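Local coordinates for protein (sliding clamp) (PDB 1B77) that probably encircles DNA as a trimeric ring and tethers the phage RB69 DNA polymerase to its template, so that replication is processive, at residues 187-191 with 192-196. Numbering follows the deposited sequence.
Sequences MKIQP and GNYKV
Gly-192 follows Pro-191 near the end of the loop that leads into strand 194-201. Its backbone is almost fully extended (phi 156°, psi -180°), a conformation that glycine adopts readily. Asn-193 turns its side chain away from residues 187-191. Tyr-194 then reaches back across the loop. Its CG stands anti to the carbonyl carbon (chi1 -63°), which aims the ring at the backbone of Gln-190. The phenol OH donates a hydrogen bond to Gln-190 O, modelled at a very short OH to O distance of 2.5 Å. This carbonyl lies at the ring edge, near the ring plane. The bond ties a buried side chain of the strand to the main chain that leads into it. CG of Gln-190 also approaches the hydroxyl, with 3.4 Å between CG and Tyr-194 OH. CG2 of Ile-189 lies over one face of the ring, but its modelled approach is too close to be trusted. That methyl is anti to the backbone N of Ile-189, while the CG1 branch leads away from the tyrosine. Ile-189 itself leaves an inverse gamma turn centred on Lys-188, whose bond from Ile-189 N to Met-187 O is weak. The contact is plain structural packing in the C-terminal region of gp45: a tyrosine hydroxyl bonded to the main chain fastens the end of the loop between strands 178-183 and 194-201. Strand 194-201 runs between strands 114-118 and 204-210 in an antiparallel sheet, and Tyr-194 pairs through its backbone with Ile-118. Its side chain packs on Ile-118, Phe-209 and Tyr-216, while Ile-189 rests on Tyr-216 and Ile-218 of strand 215-219. The Tyr-216 hydroxyl is hydrogen-bonded to Gln-190 N, and Asn-13 ND2 of helix 5-15 to Lys-188 O.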
loop_
_atom_site.group_PDB
_atom_site.type_symbol
_atom_site.label_atom_id
_atom_site.label_comp_id
_atom_site.label_asym_id
_atom_site.label_seq_id
_atom_site.Cartn_x
_atom_site.Cartn_y
_atom_site.Cartn_z
ATOM N N MET A 187 -20.507 13.126 -3.209
ATOM C CA MET A 187 -21.022 12.146 -2.246
ATOM C C MET A 187 -19.972 11.696 -1.236
ATOM O O MET A 187 -19.684 10.502 -1.125
ATOM C CB MET A 187 -21.571 10.921 -2.988
ATOM C CG MET A 187 -22.803 11.206 -3.823
ATOM S SD MET A 187 -24.261 11.591 -2.840
ATOM C CE MET A 187 -24.721 9.943 -2.287
ATOM N N LYS A 188 -19.413 12.656 -0.505
ATOM C CA LYS A 188 -18.387 12.383 0.506
ATOM C C LYS A 188 -19.068 11.938 1.805
ATOM O O LYS A 188 -18.716 12.396 2.888
ATOM C CB LYS A 188 -17.568 13.652 0.781
ATOM C CG LYS A 188 -17.061 14.375 -0.461
ATOM C CD LYS A 188 -15.908 13.649 -1.123
ATOM C CE LYS A 188 -15.502 14.344 -2.413
ATOM N NZ LYS A 188 -15.119 15.769 -2.204
ATOM N N ILE A 189 -20.046 11.052 1.675
ATOM C CA ILE A 189 -20.803 10.546 2.815
ATOM C C ILE A 189 -20.109 9.366 3.492
ATOM O O ILE A 189 -19.832 8.360 2.846
ATOM C CB ILE A 189 -22.201 10.077 2.356
ATOM C CG1 ILE A 189 -23.038 11.276 1.922
ATOM C CG2 ILE A 189 -22.898 9.324 3.464
ATOM C CD1 ILE A 189 -22.597 11.887 0.629
ATOM N N GLN A 190 -19.845 9.474 4.790
ATOM C CA GLN A 190 -19.198 8.372 5.504
ATOM C C GLN A 190 -20.172 7.190 5.620
ATOM O O GLN A 190 -21.377 7.372 5.544
ATOM C CB GLN A 190 -18.743 8.826 6.902
ATOM C CG GLN A 190 -19.872 9.180 7.868
ATOM C CD GLN A 190 -19.369 9.446 9.282
ATOM O OE1 GLN A 190 -20.149 9.494 10.227
ATOM N NE2 GLN A 190 -18.069 9.629 9.427
ATOM N N PRO A 191 -19.662 5.961 5.796
ATOM C CA PRO A 191 -20.562 4.805 5.907
ATOM C C PRO A 191 -21.645 4.895 6.986
ATOM O O PRO A 191 -21.412 5.402 8.075
ATOM C CB PRO A 191 -19.601 3.639 6.138
ATOM C CG PRO A 191 -18.401 4.293 6.748
ATOM C CD PRO A 191 -18.260 5.535 5.915
ATOM N N GLY A 192 -22.838 4.404 6.657
ATOM C CA GLY A 192 -23.953 4.435 7.595
ATOM C C GLY A 192 -25.317 4.394 6.919
ATOM O O GLY A 192 -25.407 4.323 5.689
ATOM N N ASN A 193 -26.376 4.428 7.731
ATOM C CA ASN A 193 -27.753 4.418 7.244
ATOM C C ASN A 193 -28.224 5.869 7.173
ATOM O O ASN A 193 -28.026 6.644 8.115
ATOM C CB ASN A 193 -28.658 3.648 8.208
ATOM C CG ASN A 193 -28.261 2.192 8.349
ATOM O OD1 ASN A 193 -28.328 1.421 7.394
ATOM N ND2 ASN A 193 -27.848 1.810 9.548
ATOM N N TYR A 194 -28.852 6.244 6.066
ATOM C CA TYR A 194 -29.296 7.613 5.919
ATOM C C TYR A 194 -30.734 7.816 5.482
ATOM O O TYR A 194 -31.268 7.062 4.677
ATOM C CB TYR A 194 -28.402 8.355 4.920
ATOM C CG TYR A 194 -26.965 8.482 5.347
ATOM C CD1 TYR A 194 -26.078 7.409 5.229
ATOM C CD2 TYR A 194 -26.500 9.668 5.908
ATOM C CE1 TYR A 194 -24.757 7.526 5.666
ATOM C CE2 TYR A 194 -25.187 9.791 6.347
ATOM C CZ TYR A 194 -24.326 8.721 6.226
ATOM O OH TYR A 194 -23.029 8.859 6.669
ATOM N N LYS A 195 -31.342 8.856 6.037
ATOM C CA LYS A 195 -32.682 9.263 5.657
ATOM C C LYS A 195 -32.369 10.245 4.526
ATOM O O LYS A 195 -31.581 11.167 4.714
ATOM C CB LYS A 195 -33.377 9.993 6.812
ATOM C CG LYS A 195 -34.706 10.622 6.422
ATOM C CD LYS A 195 -35.560 10.966 7.644
ATOM C CE LYS A 195 -34.887 11.992 8.539
ATOM N NZ LYS A 195 -35.730 12.320 9.730
ATOM N N VAL A 196 -32.962 10.041 3.358
ATOM C CA VAL A 196 -32.698 10.915 2.218
ATOM C C VAL A 196 -33.853 11.852 1.912
ATOM O O VAL A 196 -34.930 11.414 1.527
ATOM C CB VAL A 196 -32.409 10.084 0.960
ATOM C CG1 VAL A 196 -32.069 11.004 -0.213
ATOM C CG2 VAL A 196 -31.280 9.110 1.242
#